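Local coordinates for protein carbohydrate kinase, FGGY (Novosphingobium aromaticivorans, PDB 3H6E) that probably phosphorylates a carbohydrate of unknown identity, as members of the FGGY kinase family do, at residues A[152-157]-A[165-170]; A[202-207]-A[229-234]; A[297-302]-A[344-349]; A[340-345]-A[352-357]. All coordinates share one frame; numbering follows the deposited sequence.

Contact 1: A[152-157]-A[165-170]; sequences WAQYWA and VSEVTS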
# COMPACT_ATOMS: atom_id res chain seq x y z
N TRP A 152 12.69 -2.13 -6.27
CA TRP A 152 13.32 -2.21 -4.96
C TRP A 152 13.19 -3.60 -4.33
O TRP A 152 14.18 -4.17 -3.87
CB TRP A 152 12.70 -1.15 -4.05
CG TRP A 152 13.15 -1.14 -2.62
CD1 TRP A 152 12.36 -1.26 -1.51
CD2 TRP A 152 14.49 -0.97 -2.13
NE1 TRP A 152 13.13 -1.19 -0.37
CE2 TRP A 152 14.44 -1.01 -0.73
CE3 TRP A 152 15.73 -0.80 -2.75
CZ2 TRP A 152 15.57 -0.88 0.07
CZ3 TRP A 152 16.86 -0.67 -1.96
CH2 TRP A 152 16.77 -0.72 -0.57
N ALA A 153 11.98 -4.15 -4.33
CA ALA A 153 11.75 -5.47 -3.75
C ALA A 153 12.61 -6.54 -4.43
O ALA A 153 13.22 -7.37 -3.76
CB ALA A 153 10.27 -5.83 -3.85
N GLN A 154 12.63 -6.51 -5.76
CA GLN A 154 13.39 -7.49 -6.53
C GLN A 154 14.88 -7.28 -6.38
O GLN A 154 15.67 -8.20 -6.61
CB GLN A 154 13.00 -7.44 -8.01
CG GLN A 154 11.66 -8.09 -8.31
CD GLN A 154 10.54 -7.50 -7.48
OE1 GLN A 154 9.95 -8.19 -6.65
NE2 GLN A 154 10.27 -6.22 -7.68
N TYR A 155 15.28 -6.08 -5.99
CA TYR A 155 16.70 -5.78 -5.85
C TYR A 155 17.30 -6.71 -4.81
O TYR A 155 18.44 -7.18 -4.95
CB TYR A 155 16.95 -4.33 -5.43
CG TYR A 155 18.36 -4.17 -4.90
CD1 TYR A 155 19.44 -4.12 -5.77
CD2 TYR A 155 18.60 -4.11 -3.54
CE1 TYR A 155 20.73 -4.00 -5.29
CE2 TYR A 155 19.89 -3.98 -3.05
CZ TYR A 155 20.95 -3.92 -3.93
OH TYR A 155 22.24 -3.80 -3.46
N TRP A 156 16.53 -6.98 -3.78
CA TRP A 156 17.01 -7.79 -2.68
C TRP A 156 17.05 -9.26 -3.05
O TRP A 156 17.87 -10.02 -2.54
CB TRP A 156 16.16 -7.52 -1.43
CG TRP A 156 16.32 -6.11 -0.99
CD1 TRP A 156 15.41 -5.10 -1.10
CD2 TRP A 156 17.51 -5.53 -0.43
NE1 TRP A 156 15.95 -3.93 -0.61
CE2 TRP A 156 17.24 -4.17 -0.20
CE3 TRP A 156 18.77 -6.04 -0.09
CZ2 TRP A 156 18.18 -3.31 0.37
CZ3 TRP A 156 19.70 -5.18 0.46
CH2 TRP A 156 19.40 -3.83 0.68
N ALA A 157 16.17 -9.66 -3.97
CA ALA A 157 16.18 -11.03 -4.47
C ALA A 157 17.36 -11.27 -5.42
O ALA A 157 17.68 -12.41 -5.73
CB ALA A 157 14.85 -11.36 -5.16
N VAL A 165 15.63 -9.60 -11.82
CA VAL A 165 14.28 -9.84 -12.30
C VAL A 165 13.38 -8.67 -11.92
O VAL A 165 13.71 -7.89 -11.03
CB VAL A 165 13.72 -11.17 -11.71
CG1 VAL A 165 12.21 -11.13 -11.61
CG2 VAL A 165 14.19 -12.36 -12.54
N SER A 166 12.25 -8.52 -12.61
CA SER A 166 11.25 -7.54 -12.21
C SER A 166 9.96 -8.23 -11.80
O SER A 166 9.72 -9.37 -12.18
CB SER A 166 10.99 -6.54 -13.35
OG SER A 166 12.13 -5.74 -13.59
N GLU A 167 9.13 -7.53 -11.03
CA GLU A 167 7.83 -8.06 -10.65
C GLU A 167 6.75 -7.00 -10.87
O GLU A 167 6.99 -5.80 -10.70
CB GLU A 167 7.85 -8.54 -9.19
CG GLU A 167 6.70 -9.48 -8.83
CD GLU A 167 5.42 -8.72 -8.53
OE1 GLU A 167 5.51 -7.57 -8.05
OE2 GLU A 167 4.33 -9.28 -8.76
N VAL A 168 5.55 -7.44 -11.26
CA VAL A 168 4.53 -6.54 -11.77
C VAL A 168 3.92 -5.55 -10.76
O VAL A 168 3.61 -4.42 -11.12
CB VAL A 168 3.40 -7.32 -12.49
CG1 VAL A 168 2.46 -7.95 -11.49
CG2 VAL A 168 2.64 -6.40 -13.43
N THR A 169 3.77 -5.97 -9.50
CA THR A 169 3.08 -5.15 -8.50
C THR A 169 3.82 -3.87 -8.13
O THR A 169 3.19 -2.87 -7.79
CB THR A 169 2.74 -5.93 -7.21
OG1 THR A 169 3.95 -6.28 -6.51
CG2 THR A 169 1.96 -7.19 -7.54
N SER A 170 5.15 -3.90 -8.16
CA SER A 170 5.93 -2.69 -7.92
C SER A 170 5.79 -1.74 -9.10
O SER A 170 5.73 -0.53 -8.92
CB SER A 170 7.40 -3.02 -7.67
OG SER A 170 7.61 -3.56 -6.38
O HOH W 1 15.72 -9.81 -8.98

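Contact 2: A[202-207]-A[229-234]; sequences VRAGDT and AGLHDS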
# COMPACT_ATOMS: atom_id res chain seq x y z
N VAL A 202 8.92 -11.36 -13.97
CA VAL A 202 8.63 -12.68 -13.42
C VAL A 202 7.47 -12.55 -12.44
O VAL A 202 7.14 -11.44 -12.01
CB VAL A 202 9.88 -13.26 -12.71
CG1 VAL A 202 9.55 -13.90 -11.38
CG2 VAL A 202 10.61 -14.23 -13.63
N ARG A 203 6.82 -13.66 -12.12
CA ARG A 203 5.72 -13.65 -11.17
C ARG A 203 6.24 -13.72 -9.73
O ARG A 203 7.16 -14.48 -9.44
CB ARG A 203 4.73 -14.77 -11.48
CG ARG A 203 4.23 -14.70 -12.92
CD ARG A 203 3.27 -15.82 -13.28
NE ARG A 203 1.90 -15.53 -12.87
CZ ARG A 203 1.16 -14.54 -13.36
NH1 ARG A 203 1.67 -13.71 -14.27
NH2 ARG A 203 -0.08 -14.36 -12.94
N ALA A 204 5.63 -12.93 -8.85
CA ALA A 204 6.08 -12.78 -7.47
C ALA A 204 6.40 -14.09 -6.76
O ALA A 204 7.31 -14.15 -5.93
CB ALA A 204 5.05 -11.98 -6.66
N GLY A 205 5.66 -15.14 -7.09
CA GLY A 205 5.84 -16.43 -6.45
C GLY A 205 6.86 -17.33 -7.13
O GLY A 205 7.23 -18.37 -6.59
N ASP A 206 7.31 -16.92 -8.32
CA ASP A 206 8.33 -17.67 -9.05
C ASP A 206 9.61 -17.72 -8.26
O ASP A 206 9.86 -16.86 -7.42
CB ASP A 206 8.60 -17.04 -10.42
CG ASP A 206 7.50 -17.31 -11.41
OD1 ASP A 206 6.74 -18.27 -11.20
OD2 ASP A 206 7.40 -16.55 -12.40
N THR A 207 10.44 -18.72 -8.54
CA THR A 207 11.75 -18.82 -7.91
C THR A 207 12.76 -18.05 -8.73
O THR A 207 12.96 -18.34 -9.92
CB THR A 207 12.21 -20.29 -7.80
OG1 THR A 207 11.25 -21.04 -7.05
CG2 THR A 207 13.56 -20.35 -7.10
N ALA A 229 10.69 -14.12 -6.30
CA ALA A 229 10.70 -12.79 -6.89
C ALA A 229 10.34 -11.75 -5.83
O ALA A 229 11.03 -10.75 -5.67
CB ALA A 229 9.73 -12.71 -8.05
N GLY A 230 9.26 -12.01 -5.10
CA GLY A 230 8.81 -11.09 -4.07
C GLY A 230 7.81 -10.10 -4.62
O GLY A 230 7.37 -10.23 -5.77
N LEU A 231 7.45 -9.11 -3.82
CA LEU A 231 6.40 -8.17 -4.22
C LEU A 231 6.46 -6.84 -3.48
O LEU A 231 7.32 -6.61 -2.63
CB LEU A 231 5.02 -8.80 -4.04
CG LEU A 231 4.78 -9.59 -2.74
CD1 LEU A 231 4.75 -8.67 -1.53
CD2 LEU A 231 3.48 -10.37 -2.85
N HIS A 232 5.51 -5.97 -3.81
CA HIS A 232 5.41 -4.65 -3.20
C HIS A 232 4.79 -4.75 -1.81
O HIS A 232 3.88 -5.55 -1.58
CB HIS A 232 4.59 -3.73 -4.11
CG HIS A 232 4.35 -2.37 -3.53
ND1 HIS A 232 3.10 -1.81 -3.43
CD2 HIS A 232 5.21 -1.46 -3.02
CE1 HIS A 232 3.19 -0.62 -2.88
NE2 HIS A 232 4.47 -0.38 -2.62
N ASP A 233 5.30 -3.94 -0.88
CA ASP A 233 4.72 -3.82 0.46
C ASP A 233 3.22 -4.03 0.45
O ASP A 233 2.71 -4.98 1.04
CB ASP A 233 5.01 -2.44 1.06
CG ASP A 233 6.09 -2.48 2.12
OD1 ASP A 233 6.56 -3.59 2.44
OD2 ASP A 233 6.46 -1.40 2.63
N SER A 234 2.51 -3.14 -0.23
CA SER A 234 1.05 -3.10 -0.15
C SER A 234 0.35 -4.37 -0.59
O SER A 234 -0.70 -4.72 -0.05
CB SER A 234 0.49 -1.90 -0.92
OG SER A 234 0.56 -0.72 -0.13

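Contact 3: A[297-302]-A[344-349]; sequences RFMGGR and RGFGPY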
# COMPACT_ATOMS: atom_id res chain seq x y z
N ARG A 297 -8.23 6.70 -2.80
CA ARG A 297 -7.84 7.13 -1.46
C ARG A 297 -8.32 8.52 -1.07
O ARG A 297 -8.81 9.30 -1.89
CB ARG A 297 -6.32 7.01 -1.23
CG ARG A 297 -5.46 6.77 -2.46
CD ARG A 297 -5.39 7.98 -3.38
NE ARG A 297 -4.42 9.00 -2.96
CZ ARG A 297 -3.11 8.92 -3.18
NH1 ARG A 297 -2.60 7.85 -3.77
NH2 ARG A 297 -2.30 9.90 -2.80
N PHE A 298 -8.18 8.80 0.22
CA PHE A 298 -8.35 10.14 0.78
C PHE A 298 -7.65 10.12 2.13
O PHE A 298 -7.55 9.07 2.76
CB PHE A 298 -9.83 10.52 0.90
CG PHE A 298 -10.55 9.84 2.02
CD1 PHE A 298 -10.98 8.53 1.90
CD2 PHE A 298 -10.84 10.52 3.20
CE1 PHE A 298 -11.66 7.90 2.93
CE2 PHE A 298 -11.52 9.89 4.23
CZ PHE A 298 -11.93 8.58 4.10
N MSE A 299 -7.16 11.27 2.57
CA MSE A 299 -6.35 11.31 3.78
C MSE A 299 -7.20 11.30 5.05
O MSE A 299 -7.13 12.23 5.85
CB MSE A 299 -5.42 12.52 3.76
CG MSE A 299 -4.15 12.25 2.97
SE MSE A 299 -2.76 13.54 3.38
CE MSE A 299 -3.40 14.97 2.24
N GLY A 300 -7.97 10.24 5.21
CA GLY A 300 -8.88 10.11 6.33
C GLY A 300 -8.27 10.42 7.67
O GLY A 300 -8.75 11.31 8.38
N GLY A 301 -7.22 9.70 8.04
CA GLY A 301 -6.59 9.85 9.34
C GLY A 301 -6.12 11.27 9.62
O GLY A 301 -6.12 11.71 10.77
N ARG A 302 -5.72 11.98 8.58
CA ARG A 302 -5.22 13.34 8.72
C ARG A 302 -6.34 14.31 9.07
O ARG A 302 -6.16 15.24 9.86
CB ARG A 302 -4.52 13.79 7.44
CG ARG A 302 -4.29 15.28 7.36
CD ARG A 302 -3.34 15.77 8.43
NE ARG A 302 -1.98 15.27 8.22
CZ ARG A 302 -1.06 15.90 7.50
NH1 ARG A 302 -1.35 17.06 6.91
NH2 ARG A 302 0.15 15.38 7.36
N ARG A 344 -7.47 20.01 1.45
CA ARG A 344 -7.57 20.57 0.10
C ARG A 344 -6.67 19.84 -0.88
O ARG A 344 -5.47 19.69 -0.64
CB ARG A 344 -7.21 22.06 0.11
CG ARG A 344 -8.33 22.97 0.54
CD ARG A 344 -9.35 23.18 -0.57
NE ARG A 344 -8.85 24.06 -1.63
CZ ARG A 344 -9.63 24.63 -2.54
NH1 ARG A 344 -10.94 24.41 -2.52
NH2 ARG A 344 -9.11 25.42 -3.47
N GLY A 345 -7.24 19.40 -2.00
CA GLY A 345 -6.47 18.76 -3.05
C GLY A 345 -6.36 17.25 -2.95
O GLY A 345 -5.71 16.62 -3.77
N PHE A 346 -7.01 16.66 -1.95
CA PHE A 346 -6.89 15.22 -1.73
C PHE A 346 -8.25 14.56 -1.53
O PHE A 346 -9.17 15.16 -0.96
CB PHE A 346 -6.00 14.93 -0.52
CG PHE A 346 -4.60 15.47 -0.66
CD1 PHE A 346 -3.59 14.66 -1.15
CD2 PHE A 346 -4.31 16.77 -0.31
CE1 PHE A 346 -2.30 15.15 -1.29
CE2 PHE A 346 -3.03 17.27 -0.44
CZ PHE A 346 -2.02 16.45 -0.93
N GLY A 347 -8.37 13.33 -2.00
CA GLY A 347 -9.59 12.57 -1.83
C GLY A 347 -10.62 12.81 -2.92
O GLY A 347 -10.32 13.44 -3.94
N PRO A 348 -11.84 12.30 -2.71
CA PRO A 348 -12.95 12.42 -3.65
C PRO A 348 -13.49 13.85 -3.73
O PRO A 348 -14.07 14.20 -4.75
CB PRO A 348 -14.02 11.50 -3.04
CG PRO A 348 -13.29 10.62 -2.09
CD PRO A 348 -12.17 11.45 -1.56
N TYR A 349 -13.29 14.64 -2.69
CA TYR A 349 -13.81 16.01 -2.66
C TYR A 349 -12.70 17.04 -2.49
O TYR A 349 -12.71 17.80 -1.52
CB TYR A 349 -14.81 16.17 -1.51
CG TYR A 349 -15.90 15.13 -1.48
CD1 TYR A 349 -17.10 15.33 -2.14
CD2 TYR A 349 -15.73 13.95 -0.78
CE1 TYR A 349 -18.10 14.38 -2.11
CE2 TYR A 349 -16.72 12.99 -0.74
CZ TYR A 349 -17.91 13.21 -1.40
OH TYR A 349 -18.90 12.27 -1.36
O HOH W 2 -8.48 13.78 1.82

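Contact 4: A[340-345]-A[352-357]; sequences PTLMRG and GRFAWI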
# COMPACT_ATOMS: atom_id res chain seq x y z
N PRO A 340 -16.83 17.92 3.88
CA PRO A 340 -15.51 17.81 3.24
C PRO A 340 -15.11 19.13 2.58
O PRO A 340 -16.00 19.87 2.16
CB PRO A 340 -15.73 16.75 2.16
CG PRO A 340 -16.95 16.00 2.58
CD PRO A 340 -17.82 17.02 3.26
N THR A 341 -13.82 19.41 2.48
CA THR A 341 -12.77 18.51 2.95
C THR A 341 -11.81 19.25 3.87
O THR A 341 -11.72 20.48 3.85
CB THR A 341 -11.95 17.95 1.77
OG1 THR A 341 -11.01 16.98 2.26
CG2 THR A 341 -11.19 19.06 1.07
N LEU A 342 -11.07 18.50 4.68
CA LEU A 342 -10.08 19.09 5.58
C LEU A 342 -8.66 18.96 5.02
O LEU A 342 -7.70 19.40 5.66
CB LEU A 342 -10.18 18.47 6.98
CG LEU A 342 -11.51 18.72 7.70
CD1 LEU A 342 -12.51 17.62 7.38
CD2 LEU A 342 -11.30 18.84 9.20
N MSE A 343 -8.53 18.37 3.84
CA MSE A 343 -7.25 18.27 3.14
C MSE A 343 -7.37 18.70 1.68
O MSE A 343 -7.36 17.86 0.78
CB MSE A 343 -6.70 16.85 3.19
CG MSE A 343 -5.79 16.57 4.37
SE MSE A 343 -4.43 17.94 4.70
CE MSE A 343 -3.50 17.95 2.99
N ARG A 344 -7.47 20.01 1.45
CA ARG A 344 -7.57 20.57 0.10
C ARG A 344 -6.67 19.84 -0.88
O ARG A 344 -5.47 19.69 -0.64
CB ARG A 344 -7.21 22.06 0.11
CG ARG A 344 -8.33 22.97 0.54
CD ARG A 344 -9.35 23.18 -0.57
NE ARG A 344 -8.85 24.06 -1.63
CZ ARG A 344 -9.63 24.63 -2.54
NH1 ARG A 344 -10.94 24.41 -2.52
NH2 ARG A 344 -9.11 25.42 -3.47
N GLY A 345 -7.24 19.40 -2.00
CA GLY A 345 -6.47 18.76 -3.05
C GLY A 345 -6.36 17.25 -2.95
O GLY A 345 -5.71 16.62 -3.77
N GLY A 352 -13.92 20.48 -1.59
CA GLY A 352 -15.07 20.63 -0.72
C GLY A 352 -14.79 21.66 0.35
O GLY A 352 -13.83 21.54 1.10
N ARG A 353 -15.62 22.70 0.42
CA ARG A 353 -15.45 23.71 1.45
C ARG A 353 -15.84 23.15 2.81
O ARG A 353 -17.02 22.98 3.10
CB ARG A 353 -16.26 24.97 1.16
CG ARG A 353 -16.26 25.95 2.33
CD ARG A 353 -17.50 26.84 2.34
NE ARG A 353 -17.90 27.19 3.71
CZ ARG A 353 -17.64 28.36 4.29
NH1 ARG A 353 -16.98 29.30 3.62
NH2 ARG A 353 -18.04 28.59 5.53
N PHE A 354 -14.84 22.86 3.64
CA PHE A 354 -15.07 22.34 4.97
C PHE A 354 -16.06 23.20 5.76
O PHE A 354 -16.15 24.41 5.54
CB PHE A 354 -13.74 22.25 5.73
CG PHE A 354 -13.90 22.07 7.21
CD1 PHE A 354 -14.35 20.86 7.73
CD2 PHE A 354 -13.58 23.09 8.09
CE1 PHE A 354 -14.50 20.69 9.09
CE2 PHE A 354 -13.73 22.92 9.45
CZ PHE A 354 -14.19 21.72 9.95
N ALA A 355 -16.79 22.56 6.67
CA ALA A 355 -17.72 23.27 7.55
C ALA A 355 -18.42 22.33 8.52
O ALA A 355 -18.73 21.19 8.18
CB ALA A 355 -18.74 24.05 6.74
N TRP A 356 -18.68 22.82 9.73
CA TRP A 356 -19.50 22.09 10.69
C TRP A 356 -20.97 22.45 10.48
O TRP A 356 -21.30 23.41 9.78
CB TRP A 356 -19.11 22.45 12.12
CG TRP A 356 -18.07 21.57 12.73
CD1 TRP A 356 -16.76 21.88 12.96
CD2 TRP A 356 -18.26 20.24 13.22
NE1 TRP A 356 -16.12 20.81 13.55
CE2 TRP A 356 -17.02 19.79 13.72
CE3 TRP A 356 -19.36 19.37 13.27
CZ2 TRP A 356 -16.85 18.53 14.26
CZ3 TRP A 356 -19.18 18.12 13.82
CH2 TRP A 356 -17.94 17.70 14.30
N ILE A 357 -21.85 21.67 11.09
CA ILE A 357 -23.27 21.98 11.13
C ILE A 357 -23.83 21.47 12.44
O ILE A 357 -23.82 20.27 12.71
CB ILE A 357 -24.02 21.36 9.95
CG1 ILE A 357 -23.73 22.14 8.67
CG2 ILE A 357 -25.51 21.36 10.22
CD1 ILE A 357 -24.30 21.51 7.42

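Contact 1: A[152-157]-A[165-170]
Gln154, on helix 152-159, lays its side chain along the backbone of 165-167. Its CB sits 3.1 Å from Val165 O, and its CD lies 3.4 Å from Glu167 CB. CG is anti to the carbonyl carbon (chi1 -76°), and a bend at chi2 then carries the amide across the start of the Glu167 side chain. The two chains cross obliquely, with amide and carboxylate planes 57° apart. The carboxylate itself turns away from Gln154 to cap helix 168-171. From this N-cap position, Glu167 OE1 accepts from Thr169 N at 2.8 Å. The same oxygen takes Thr169 OG1 on its syn side. Thr169 OG1 also bonds His232 N, which ties the cap to strand 226-232. A water donates to Gln154 O at 2.9 Å and accepts a weak bond from Val165 N. An alanine here keeps CB beside Val165 O but is likely to open a gap over Glu167 CB, where the amide lay. With no direct hydrogen bond between the segments, this buried contact relies mainly on close fit. The water bridge is weak on the Val165 side, and the buried Glu167 carboxylate is probably stabilised by the Thr169 N-H and hydroxyl.

Contact 2: A[202-207]-A[229-234]
The Gly230 peptide N-H meets the Ala204 carbonyl in its plane, on a lone pair, with Gly230 N 3.0 Å from Ala204 O. Ala229 N reaches Asp206 O at 3.1 Å, tilted 21° from that carbonyl plane. The Asp206 carboxylate is met from above its plane, where Arg203 N bonds OD2 at 3.0 Å. Away from the turn and within 229-234, the His232 ring has Ser234 N and Asp233 CB on one face. The 202-207 segment is folded by a type I beta turn from Arg203 to Asp206, closed by Asp206 N to Arg203 O at 2.7 Å. The Asp206 side chain thus grips the start of the turn while its backbone N closes it. Small apolar groups fill the angle between the segments. Ala229 CB points at the turn, with Val202 CG1 3.5 Å away and Arg203 O close by. Ala204 CB stands 4.1 Å from Leu231 CB. Gly230 has a positive phi (92°), at which a side chain would jam against the preceding carbonyl. The turn joins strand 201-202, which pairs with 166-167, to strand 207-210 at the edge of a six-stranded mixed sheet. That sheet is consistent with the N-terminal, actin-like ATPase domain of FGGY kinases. Strand 226-232 runs antiparallel to 207-210. Leu231 also bonds strand 71-76 through its backbone and packs on Ala236 and Leu239 of helix 233-241.

Contact 3: A[297-302]-A[344-349]
Met299, modelled as selenomethionine, sends its CE methyl over the centre of one face of the Phe346 ring, a CH-pi contact. The methyl is modelled closer than the atoms can sit, so its exact spacing is doubtful. SE stands farther above the same face, 4.9 Å from the ring centroid and 13° off the normal, which makes this a Met-aromatic contact. The bend at chi3 (-80°) brings the methyl round to the ring. Next to it the backbones come together. Gly347 CA points its hydrogen almost straight at Arg297 O, with a CA to O distance of 3.4 Å. Phe298 CB touches Pro348 CD at 3.5 Å. A side chain on Gly347 would clash with Phe298 CB. A water links the segments, accepting from Met299 N at 2.9 Å and donating weakly to Phe346 O. A serine in place of Phe346 would probably leave the Met299 methyl without its aromatic face and the chain end less restrained, with Trp260 and Met343 still beside it. Asp281 positions both segments: one carboxylate oxygen takes Gly347 N, while the other forms a salt bridge with Arg297 NE. Arg297 also makes a cation-pi contact with Trp260. Met299 is the centre of an inverse gamma turn and the N-cap residue of helix 300-308. The contact therefore lies where strand 292-298 passes into that helix. The loop between strands 337-339 and 355-357 covers this corner, and Phe298 and Pro348 both rest on Val377 of helix 363-384.

Contact 4: A[340-345]-A[352-357]
Thr341 N, the nitrogen of the cis peptide that follows Pro340, donates to Gly352 O where two backbone segments run side by side. Strands 337-339 and 355-357 are successive antiparallel strands, a beta hairpin with a long connecting loop, and this contact pinches the loop at its base. An ST turn at Thr341 bends the chain as it leaves the first strand. The cross-segment bond is modelled at 2.5 Å between Thr341 N and Gly352 O, so its length is doubtful. Its donor lies above the carbonyl plane, 51° out of it. Thr341 CG2 stays 3.6 Å from Gly352 O. The main side-chain pair is Leu342 and Phe354. Leu342 CG meets Phe354 CD1 at 3.6 Å. The CD2 branch of Leu342 lies over one face of the Phe354 ring, 4.1 Å from the centroid. On Phe354 the ring carbon CG is anti to the backbone N (chi1 165°), which carries the ring to the Leu342 branches. Thr341 O touches the root of this side chain, 3.3 Å from Phe354 CB, and approaches the ring obliquely. Pro340, Thr341 and Leu342 all rest on Tyr373 of helix 363-384, and Phe354 touches Ile338 of the first strand. Glu303 holds the turn from the side of helix 300-308: its OE1 accepts from Leu342 N and has a weak bond with Thr341 OG1. The ST turn itself closes with Met343 N donating to Thr341 OG1 at 3.3 Å, nearly straight at 173°.

In the fold
The four contacts form two pairs on opposite sides of the chain's centre. Contacts 1 and 2 belong to the N-terminal part of the kinase, with centres about 7 Å apart. Their join includes Ser166 O to Val202 N at 2.8 Å and Glu167 CG to Gly230 O at 3.2 Å. Contacts 3 and 4 belong to the C-terminal part, with centres about 10 Å apart. They share Arg344 and Gly345, and Tyr349 CB packs on Pro340 CB at 3.8 Å. Between the pairs the centres lie about 29 to 39 Å apart. Contacts 2 and 3 come within about 10 Å at their nearest atoms. In FGGY kinases substrates generally bind in the cleft between the N- and C-terminal domains; no ligand marks that site in these contacts.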